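Local coordinates for protein Exo-arabinanase (Penicillium chrysogenum, PDB 3A72) that acts as an exo-acting glycosyl hydrolase that probably cleaves alpha-1,5-linked arabinan from its chain ends, at residues D195-V209 with Y220-Y233. Residues are numbered along the deposited sequence; the frame is centred on the assembly and turned at random.
With AHR (alpha-L-arabinofuranose), chain B.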
ATOM      1  N   ASP A 195       5.771  15.128  -5.673  1.00  5.45           N
ATOM      2  CA  ASP A 195       6.450  14.835  -4.414  1.00  5.59           C
ATOM      3  C   ASP A 195       7.889  14.353  -4.625  1.00  6.27           C
ATOM      4  O   ASP A 195       8.796  14.831  -3.947  1.00  8.12           O
ATOM      5  CB  ASP A 195       5.626  13.801  -3.642  1.00  5.98           C
ATOM      6  CG  ASP A 195       4.384  14.363  -3.053  1.00  5.94           C
ATOM      7  OD1 ASP A 195       4.328  15.587  -2.762  1.00  7.08           O
ATOM      8  OD2 ASP A 195       3.421  13.553  -2.832  1.00  6.49           O
ATOM      9  N   VAL A 196       8.055  13.368  -5.511  1.00  5.26           N
ATOM     10  CA  VAL A 196       9.358  12.784  -5.732  1.00  5.36           C
ATOM     11  C   VAL A 196       9.622  12.770  -7.247  1.00  5.28           C
ATOM     12  O   VAL A 196       8.923  12.063  -7.998  1.00  5.52           O
ATOM     13  CB  VAL A 196       9.509  11.387  -5.126  1.00  5.29           C
ATOM     14  CG1 VAL A 196      10.884  10.821  -5.475  1.00  6.03           C
ATOM     15  CG2 VAL A 196       9.290  11.416  -3.626  1.00  5.97           C
ATOM     16  N   THR A 197      10.595  13.564  -7.669  1.00  5.62           N
ATOM     17  CA  THR A 197      11.086  13.617  -9.030  1.00  5.99           C
ATOM     18  C   THR A 197      12.599  13.586  -9.006  1.00  6.24           C
ATOM     19  O   THR A 197      13.216  14.091  -8.054  1.00  7.30           O
ATOM     20  CB  THR A 197      10.616  14.864  -9.792  1.00  7.91           C
ATOM     21  OG1 THR A 197      11.287  15.989  -9.305  1.00 14.42           O
ATOM     22  CG2 THR A 197       9.113  15.117  -9.647  1.00  7.75           C
ATOM     23  N   TYR A 198      13.177  13.037 -10.063  1.00  6.46           N
ATOM     24  CA  TYR A 198      14.662  12.976 -10.217  1.00  6.73           C
ATOM     25  C   TYR A 198      15.040  13.446 -11.609  1.00  7.51           C
ATOM     26  O   TYR A 198      14.294  13.277 -12.580  1.00  8.62           O
ATOM     27  CB  TYR A 198      15.172  11.527  -9.946  1.00  7.04           C
ATOM     28  CG  TYR A 198      15.092  11.174  -8.493  1.00  6.57           C
ATOM     29  CD1 TYR A 198      16.006  11.716  -7.591  1.00  8.24           C
ATOM     30  CD2 TYR A 198      14.124  10.345  -7.953  1.00  6.76           C
ATOM     31  CE1 TYR A 198      15.949  11.445  -6.245  1.00  6.96           C
ATOM     32  CE2 TYR A 198      14.065  10.069  -6.624  1.00  5.89           C
ATOM     33  CZ  TYR A 198      14.989  10.597  -5.771  1.00  6.03           C
ATOM     34  OH  TYR A 198      14.890  10.304  -4.431  1.00  6.58           O
ATOM     35  N   PRO A 199      16.253  14.009 -11.715  1.00  7.95           N
ATOM     36  CA  PRO A 199      16.674  14.600 -12.989  1.00  9.60           C
ATOM     37  C   PRO A 199      17.229  13.667 -14.009  1.00  9.16           C
ATOM     38  O   PRO A 199      17.625  14.134 -15.065  1.00 15.01           O
ATOM     39  CB  PRO A 199      17.750  15.593 -12.516  1.00 10.52           C
ATOM     40  CG  PRO A 199      18.333  14.939 -11.290  1.00 11.16           C
ATOM     41  CD  PRO A 199      17.161  14.335 -10.603  1.00  9.14           C
ATOM     42  N   THR A 200      17.299  12.356 -13.744  1.00  8.13           N
ATOM     43  CA  THR A 200      17.662  11.378 -14.738  1.00  7.69           C
ATOM     44  C   THR A 200      16.422  10.721 -15.270  1.00  7.61           C
ATOM     45  O   THR A 200      15.640  10.169 -14.484  1.00  7.47           O
ATOM     46  CB  THR A 200      18.579  10.330 -14.133  1.00  8.27           C
ATOM     47  OG1 THR A 200      19.674  10.965 -13.492  1.00  9.57           O
ATOM     48  CG2 THR A 200      19.108   9.369 -15.185  1.00 10.60           C
ATOM     49  N   TYR A 201      16.189  10.765 -16.596  1.00  7.90           N
ATOM     50  CA  TYR A 201      14.940  10.281 -17.162  1.00  7.82           C
ATOM     51  C   TYR A 201      14.595   8.847 -16.781  1.00  7.44           C
ATOM     52  O   TYR A 201      13.442   8.515 -16.501  1.00  7.70           O
ATOM     53  CB  TYR A 201      14.996  10.459 -18.699  1.00  9.22           C
ATOM     54  CG  TYR A 201      13.705   9.912 -19.351  1.00  9.41           C
ATOM     55  CD1 TYR A 201      12.559  10.690 -19.332  1.00 11.43           C
ATOM     56  CD2 TYR A 201      13.690   8.628 -19.916  1.00 11.36           C
ATOM     57  CE1 TYR A 201      11.398  10.178 -19.904  1.00 13.06           C
ATOM     58  CE2 TYR A 201      12.517   8.139 -20.470  1.00 13.84           C
ATOM     59  CZ  TYR A 201      11.388   8.913 -20.470  1.00 15.35           C
ATOM     60  OH  TYR A 201      10.218   8.417 -21.025  1.00 19.55           O
ATOM     61  N   THR A 202      15.590   7.972 -16.796  1.00  7.79           N
ATOM     62  CA  THR A 202      15.376   6.577 -16.525  1.00  7.31           C
ATOM     63  C   THR A 202      15.110   6.266 -15.050  1.00  6.51           C
ATOM     64  O   THR A 202      14.767   5.102 -14.754  1.00  7.33           O
ATOM     65  CB  THR A 202      16.534   5.701 -17.040  1.00  8.54           C
ATOM     66  OG1 THR A 202      17.737   6.197 -16.467  1.00  9.19           O
ATOM     67  CG2 THR A 202      16.631   5.733 -18.574  1.00 11.02           C
ATOM     68  N   ASP A 203      15.223   7.234 -14.165  1.00  6.46           N
ATOM     69  CA  ASP A 203      14.811   7.000 -12.766  1.00  5.78           C
ATOM     70  C   ASP A 203      13.287   6.797 -12.711  1.00  5.46           C
ATOM     71  O   ASP A 203      12.506   7.525 -13.340  1.00  5.86           O
ATOM     72  CB  ASP A 203      15.227   8.141 -11.883  1.00  5.86           C
ATOM     73  CG  ASP A 203      16.703   8.215 -11.568  1.00  6.24           C
ATOM     74  OD1 ASP A 203      17.476   7.393 -12.091  1.00  7.02           O
ATOM     75  OD2 ASP A 203      17.064   9.122 -10.749  1.00  7.07           O
ATOM     76  N   ARG A 204      12.898   5.830 -11.893  1.00  5.49           N
ATOM     77  CA  ARG A 204      11.489   5.483 -11.680  1.00  5.00           C
ATOM     78  C   ARG A 204      11.283   5.256 -10.177  1.00  4.77           C
ATOM     79  O   ARG A 204      11.134   4.126  -9.690  1.00  5.22           O
ATOM     80  CB  ARG A 204      11.062   4.224 -12.500  1.00  5.49           C
ATOM     81  CG  ARG A 204      11.130   4.485 -13.994  1.00  5.46           C
ATOM     82  CD  ARG A 204      10.865   3.177 -14.813  1.00  5.98           C
ATOM     83  NE  ARG A 204       9.570   2.639 -14.494  1.00  5.57           N
ATOM     84  CZ  ARG A 204       8.421   3.044 -14.972  1.00  5.42           C
ATOM     85  NH1 ARG A 204       8.350   3.900 -15.968  1.00  6.00           N
ATOM     86  NH2 ARG A 204       7.329   2.548 -14.447  1.00  6.13           N
ATOM     87  N   PRO A 205      11.229   6.341  -9.387  1.00  4.75           N
ATOM     88  CA  PRO A 205      10.736   6.214  -8.018  1.00  4.71           C
ATOM     89  C   PRO A 205       9.281   5.763  -8.083  1.00  4.30           C
ATOM     90  O   PRO A 205       8.522   6.203  -8.985  1.00  4.94           O
ATOM     91  CB  PRO A 205      10.910   7.625  -7.473  1.00  5.22           C
ATOM     92  CG  PRO A 205      10.687   8.510  -8.673  1.00  5.28           C
ATOM     93  CD  PRO A 205      11.410   7.774  -9.782  1.00  5.31           C
ATOM     94  N   GLY A 206       8.848   4.932  -7.147  1.00  4.19           N
ATOM     95  CA  GLY A 206       7.485   4.418  -7.151  1.00  4.47           C
ATOM     96  C   GLY A 206       7.082   3.871  -5.812  1.00  4.03           C
ATOM     97  O   GLY A 206       7.874   3.590  -4.915  1.00  4.35           O
ATOM     98  N   MET A 207       5.765   3.623  -5.690  1.00  4.02           N
ATOM     99  CA  MET A 207       5.143   2.830  -4.659  1.00  3.97           C
ATOM    100  C   MET A 207       5.214   3.492  -3.290  1.00  4.08           C
ATOM    101  O   MET A 207       5.782   2.976  -2.343  1.00  4.72           O
ATOM    102  CB  MET A 207       5.731   1.419  -4.603  1.00  4.66           C
ATOM    103  CG  MET A 207       5.734   0.751  -5.987  1.00  4.46           C
ATOM    104  SD  MET A 207       6.013  -1.040  -5.974  1.00  4.82           S
ATOM    105  CE  MET A 207       4.372  -1.608  -5.504  1.00  4.86           C
ATOM    106  N   PRO A 208       4.560   4.675  -3.149  1.00  4.33           N
ATOM    107  CA  PRO A 208       4.669   5.428  -1.890  1.00  4.23           C
ATOM    108  C   PRO A 208       3.819   4.841  -0.795  1.00  3.97           C
ATOM    109  O   PRO A 208       2.615   4.564  -0.992  1.00  4.47           O
ATOM    110  CB  PRO A 208       4.161   6.823  -2.295  1.00  5.22           C
ATOM    111  CG  PRO A 208       3.154   6.540  -3.411  1.00  4.86           C
ATOM    112  CD  PRO A 208       3.735   5.363  -4.162  1.00  4.87           C
ATOM    113  N   VAL A 209       4.413   4.725   0.402  1.00  4.03           N
ATOM    114  CA  VAL A 209       3.690   4.286   1.578  1.00  4.08           C
ATOM    115  C   VAL A 209       4.118   5.211   2.729  1.00  4.08           C
ATOM    116  O   VAL A 209       5.311   5.514   2.851  1.00  4.96           O
ATOM    117  CB  VAL A 209       3.931   2.803   1.894  1.00  4.42           C
ATOM    118  CG1 VAL A 209       3.333   2.395   3.240  1.00  4.84           C
ATOM    119  CG2 VAL A 209       3.409   1.915   0.776  1.00  5.16           C
ATOM    120  N   TYR A 220       7.876   8.663   4.820  1.00  4.32           N
ATOM    121  CA  TYR A 220       7.431   8.419   3.439  1.00  4.28           C
ATOM    122  C   TYR A 220       8.426   7.487   2.801  1.00  3.81           C
ATOM    123  O   TYR A 220       9.580   7.918   2.579  1.00  4.78           O
ATOM    124  CB  TYR A 220       7.311   9.770   2.745  1.00  4.61           C
ATOM    125  CG  TYR A 220       6.952   9.793   1.282  1.00  4.25           C
ATOM    126  CD1 TYR A 220       5.675  10.194   0.864  1.00  4.75           C
ATOM    127  CD2 TYR A 220       7.851   9.462   0.297  1.00  4.77           C
ATOM    128  CE1 TYR A 220       5.346  10.220  -0.485  1.00  4.64           C
ATOM    129  CE2 TYR A 220       7.537   9.494  -1.036  1.00  4.99           C
ATOM    130  CZ  TYR A 220       6.289   9.877  -1.432  1.00  4.83           C
ATOM    131  OH  TYR A 220       6.047   9.918  -2.778  1.00  5.50           O
ATOM    132  N   VAL A 221       8.069   6.257   2.504  1.00  4.17           N
ATOM    133  CA  VAL A 221       8.975   5.257   1.967  1.00  4.20           C
ATOM    134  C   VAL A 221       8.538   4.930   0.536  1.00  3.93           C
ATOM    135  O   VAL A 221       7.368   4.980   0.168  1.00  4.20           O
ATOM    136  CB  VAL A 221       9.029   4.018   2.876  1.00  4.75           C
ATOM    137  CG1 VAL A 221       7.755   3.180   2.835  1.00  5.25           C
ATOM    138  CG2 VAL A 221      10.264   3.145   2.601  1.00  5.29           C
ATOM    139  N   TYR A 222       9.551   4.570  -0.272  1.00  4.09           N
ATOM    140  CA  TYR A 222       9.327   4.270  -1.681  1.00  4.12           C
ATOM    141  C   TYR A 222      10.459   3.398  -2.191  1.00  4.46           C
ATOM    142  O   TYR A 222      11.517   3.277  -1.573  1.00  4.55           O
ATOM    143  CB  TYR A 222       9.254   5.546  -2.477  1.00  4.29           C
ATOM    144  CG  TYR A 222      10.403   6.534  -2.441  1.00  4.33           C
ATOM    145  CD1 TYR A 222      11.308   6.644  -3.476  1.00  4.53           C
ATOM    146  CD2 TYR A 222      10.534   7.396  -1.363  1.00  5.04           C
ATOM    147  CE1 TYR A 222      12.342   7.576  -3.447  1.00  4.65           C
ATOM    148  CE2 TYR A 222      11.533   8.364  -1.346  1.00  4.73           C
ATOM    149  CZ  TYR A 222      12.430   8.450  -2.375  1.00  4.81           C
ATOM    150  OH  TYR A 222      13.393   9.444  -2.320  1.00  5.78           O
ATOM    151  N   GLU A 223      10.209   2.747  -3.353  1.00  4.14           N
ATOM    152  CA  GLU A 223      11.298   2.133  -4.105  1.00  4.35           C
ATOM    153  C   GLU A 223      11.870   3.185  -5.024  1.00  4.25           C
ATOM    154  O   GLU A 223      11.130   3.943  -5.675  1.00  5.01           O
ATOM    155  CB  GLU A 223      10.850   0.881  -4.883  1.00  4.23           C
ATOM    156  CG  GLU A 223       9.823   1.175  -5.984  1.00  4.80           C
ATOM    157  CD  GLU A 223       9.398  -0.031  -6.793  1.00  4.68           C
ATOM    158  OE1 GLU A 223       9.565  -1.207  -6.323  1.00  4.81           O
ATOM    159  OE2 GLU A 223       8.875   0.217  -7.914  1.00  4.89           O
ATOM    160  N   TYR A 224      13.185   3.254  -5.124  1.00  4.97           N
ATOM    161  CA  TYR A 224      13.851   4.234  -6.000  1.00  4.61           C
ATOM    162  C   TYR A 224      14.479   3.417  -7.153  1.00  5.00           C
ATOM    163  O   TYR A 224      15.618   3.002  -7.056  1.00  5.54           O
ATOM    164  CB  TYR A 224      14.823   5.105  -5.213  1.00  5.18           C
ATOM    165  CG  TYR A 224      15.538   6.145  -6.015  1.00  5.14           C
ATOM    166  CD1 TYR A 224      15.343   6.399  -7.367  1.00  5.69           C
ATOM    167  CD2 TYR A 224      16.485   6.943  -5.419  1.00  5.84           C
ATOM    168  CE1 TYR A 224      15.996   7.345  -8.070  1.00  5.74           C
ATOM    169  CE2 TYR A 224      17.229   7.879  -6.148  1.00  6.54           C
ATOM    170  CZ  TYR A 224      16.963   8.070  -7.466  1.00  6.19           C
ATOM    171  OH  TYR A 224      17.735   8.964  -8.157  1.00  7.75           O
ATOM    172  N   GLY A 225      13.729   3.269  -8.247  1.00  4.98           N
ATOM    173  CA  GLY A 225      14.292   2.633  -9.436  1.00  5.58           C
ATOM    174  C   GLY A 225      15.298   3.560 -10.087  1.00  5.81           C
ATOM    175  O   GLY A 225      15.004   4.727 -10.409  1.00  5.83           O
ATOM    176  N   SER A 226      16.519   3.067 -10.334  1.00  6.16           N
ATOM    177  CA  SER A 226      17.545   3.822 -11.005  1.00  6.27           C
ATOM    178  C   SER A 226      18.647   2.876 -11.433  1.00  7.68           C
ATOM    179  O   SER A 226      18.878   1.816 -10.833  1.00  8.31           O
ATOM    180  CB  SER A 226      18.124   4.880 -10.071  1.00  7.05           C
ATOM    181  OG  SER A 226      19.074   5.753 -10.701  1.00  7.47           O
ATOM    182  N   PHE A 227      19.414   3.327 -12.453  1.00  8.44           N
ATOM    183  CA  PHE A 227      20.722   2.757 -12.741  1.00  9.22           C
ATOM    184  C   PHE A 227      21.784   3.266 -11.782  1.00  9.55           C
ATOM    185  O   PHE A 227      22.892   2.657 -11.678  1.00 12.18           O
ATOM    186  CB  PHE A 227      21.200   3.084 -14.183  1.00 10.24           C
ATOM    187  CG  PHE A 227      20.372   2.351 -15.252  1.00 11.54           C
ATOM    188  CD1 PHE A 227      20.586   0.969 -15.482  1.00 11.83           C
ATOM    189  CD2 PHE A 227      19.406   2.998 -16.025  1.00 11.28           C
ATOM    190  CE1 PHE A 227      19.854   0.271 -16.434  1.00 12.98           C
ATOM    191  CE2 PHE A 227      18.718   2.304 -16.982  1.00 13.49           C
ATOM    192  CZ  PHE A 227      18.939   0.964 -17.207  1.00 13.88           C
ATOM    193  N   PHE A 228      21.566   4.380 -11.105  1.00  9.11           N
ATOM    194  CA  PHE A 228      22.574   5.043 -10.270  1.00 10.40           C
ATOM    195  C   PHE A 228      23.882   5.176 -11.015  1.00 13.98           C
ATOM    196  O   PHE A 228      24.962   4.988 -10.509  1.00 17.19           O
ATOM    197  CB  PHE A 228      22.765   4.233  -8.940  1.00 11.45           C
ATOM    198  CG  PHE A 228      21.498   4.247  -8.124  1.00 10.17           C
ATOM    199  CD1 PHE A 228      21.090   5.392  -7.463  1.00 10.46           C
ATOM    200  CD2 PHE A 228      20.711   3.100  -8.053  1.00  9.25           C
ATOM    201  CE1 PHE A 228      19.903   5.419  -6.732  1.00 11.25           C
ATOM    202  CE2 PHE A 228      19.550   3.159  -7.353  1.00 10.23           C
ATOM    203  CZ  PHE A 228      19.107   4.281  -6.683  1.00 10.89           C
ATOM    204  N   GLY A 229      23.796   5.496 -12.314  1.00 13.77           N
ATOM    205  CA  GLY A 229      24.966   5.738 -13.118  1.00 15.24           C
ATOM    206  C   GLY A 229      25.718   4.493 -13.575  1.00 16.11           C
ATOM    207  O   GLY A 229      26.818   4.615 -14.186  1.00 20.08           O
ATOM    208  N   THR A 230      25.187   3.310 -13.316  1.00 16.53           N
ATOM    209  CA  THR A 230      25.774   2.041 -13.720  1.00 19.03           C
ATOM    210  C   THR A 230      24.944   1.438 -14.847  1.00 17.32           C
ATOM    211  O   THR A 230      24.021   2.069 -15.376  1.00 17.55           O
ATOM    212  CB  THR A 230      25.841   1.046 -12.575  1.00 19.64           C
ATOM    213  OG1 THR A 230      24.530   0.660 -12.241  1.00 16.70           O
ATOM    214  CG2 THR A 230      26.183   1.767 -11.280  1.00 19.68           C
ATOM    215  N   GLU A 231      25.384   0.214 -15.180  1.00 20.46           N
ATOM    216  CA  GLU A 231      24.690  -0.485 -16.239  1.00 21.01           C
ATOM    217  C   GLU A 231      23.589  -1.436 -15.786  1.00 19.92           C
ATOM    218  O   GLU A 231      22.873  -2.093 -16.544  1.00 22.58           O
ATOM    219  CB  GLU A 231      25.746  -1.218 -17.055  1.00 29.97           C
ATOM    220  CG  GLU A 231      26.445  -0.378 -18.093  1.00 47.37           C
ATOM    221  CD  GLU A 231      26.853   1.024 -17.719  1.00 65.11           C
ATOM    222  OE1 GLU A 231      28.061   1.379 -17.718  1.00102.86           O
ATOM    223  OE2 GLU A 231      25.945   1.862 -17.419  1.00 93.38           O
ATOM    224  N   THR A 232      23.271  -1.610 -14.523  1.00 18.91           N
ATOM    225  CA  THR A 232      22.373  -2.374 -13.801  1.00 14.65           C
ATOM    226  C   THR A 232      21.364  -1.526 -13.021  1.00 12.46           C
ATOM    227  O   THR A 232      21.706  -0.637 -12.230  1.00 13.61           O
ATOM    228  CB  THR A 232      23.154  -3.241 -12.801  1.00 17.16           C
ATOM    229  OG1 THR A 232      24.139  -3.945 -13.519  1.00 21.83           O
ATOM    230  CG2 THR A 232      22.217  -4.262 -12.181  1.00 19.62           C
ATOM    231  N   TYR A 233      20.100  -1.862 -13.278  1.00 11.52           N
ATOM    232  CA  TYR A 233      18.948  -1.196 -12.609  1.00  9.47           C
ATOM    233  C   TYR A 233      18.693  -1.858 -11.289  1.00  9.06           C
ATOM    234  O   TYR A 233      18.794  -3.073 -11.171  1.00 10.95           O
ATOM    235  CB  TYR A 233      17.748  -1.281 -13.513  1.00 10.32           C
ATOM    236  CG  TYR A 233      16.744  -0.129 -13.340  1.00  8.65           C
ATOM    237  CD1 TYR A 233      17.027   1.089 -13.967  1.00  8.34           C
ATOM    238  CD2 TYR A 233      15.577  -0.250 -12.649  1.00  9.01           C
ATOM    239  CE1 TYR A 233      16.159   2.153 -13.850  1.00  7.94           C
ATOM    240  CE2 TYR A 233      14.725   0.813 -12.541  1.00  7.64           C
ATOM    241  CZ  TYR A 233      15.001   2.008 -13.143  1.00  6.79           C
ATOM    242  OH  TYR A 233      14.084   3.037 -13.014  1.00  7.20           O
TER
HETATM  243  O5  AHR B   1       3.583  -2.493 -12.357  1.00  4.41           O
HETATM  244  C5  AHR B   1       3.503  -1.077 -11.995  1.00  4.63           C
HETATM  245  C4  AHR B   1       4.867  -0.627 -11.556  1.00  4.71           C
HETATM  246  O4  AHR B   1       5.165  -1.263 -10.305  1.00  4.82           O
HETATM  247  C3  AHR B   1       4.938   0.872 -11.287  1.00  4.55           C
HETATM  248  O3  AHR B   1       5.294   1.564 -12.497  1.00  4.87           O
HETATM  249  C2  AHR B   1       6.046   0.956 -10.209  1.00  4.67           C
HETATM  250  O2  AHR B   1       5.850   2.023  -9.282  1.00  4.52           O
HETATM  251  C1  AHR B   1       6.034  -0.419  -9.542  1.00  4.63           C
HETATM  252  O1  AHR B   1       7.347  -1.043  -9.643  1.00  5.43           O
HETATM  253  O   HOH W   1       3.608  10.944  -3.392  1.00  5.65           O
HETATM  254  O   HOH W   2      18.598   5.800 -13.931  1.00  9.01           O
HETATM  255  O   HOH W   3       9.164   2.177  -9.873  1.00  6.87           O
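Asp203 OD1 takes two donors, Ser226 OG at 2.7 Å and a water that also accepts from Phe227 N and bonds Thr202 OG1. These bonds tie the open end of a beta hairpin, strands 204-212 and 218-225, the first two of a four-stranded blade in a six-bladed beta-propeller. The other carboxylate oxygen, OD2, accepts from Tyr224 OH at 2.7 Å, and both hydroxyls approach from above the carboxylate plane, 47° out of it for Tyr224. Ser226 OG, anti to its own backbone N, also accepts from Phe228 N in an ST turn. With CG anti to the backbone N (chi1 -179°), Tyr224 lays its ring on Tyr198 in an offset stack, centroids 4.0 Å apart. Tyr198 OH and Tyr222 OH share a 2.7 Å hydrogen bond in the plane of both rings, and Arg240 of the next strand bonds both hydroxyls. Further along, Val196 CG2 packs on Tyr220 CE2. Antiparallel backbone bonds pair Arg204 with Gly225, Gly206 with Glu223 and Val209 with Val221; a beta bulge between the last two pairs shifts the register by one. On the opposite face of the hairpin from the tyrosine stack lies the arabinose pocket. There Arg204, whose NH1 bonds Asn144, has sugar O3 at its guanidinium edge, in plane, 3.0 Å from NH2. Met207 SD lies 3.6 Å from Glu223 OE1. Sugar O1 donates to Glu223 OE2 at 2.6 Å.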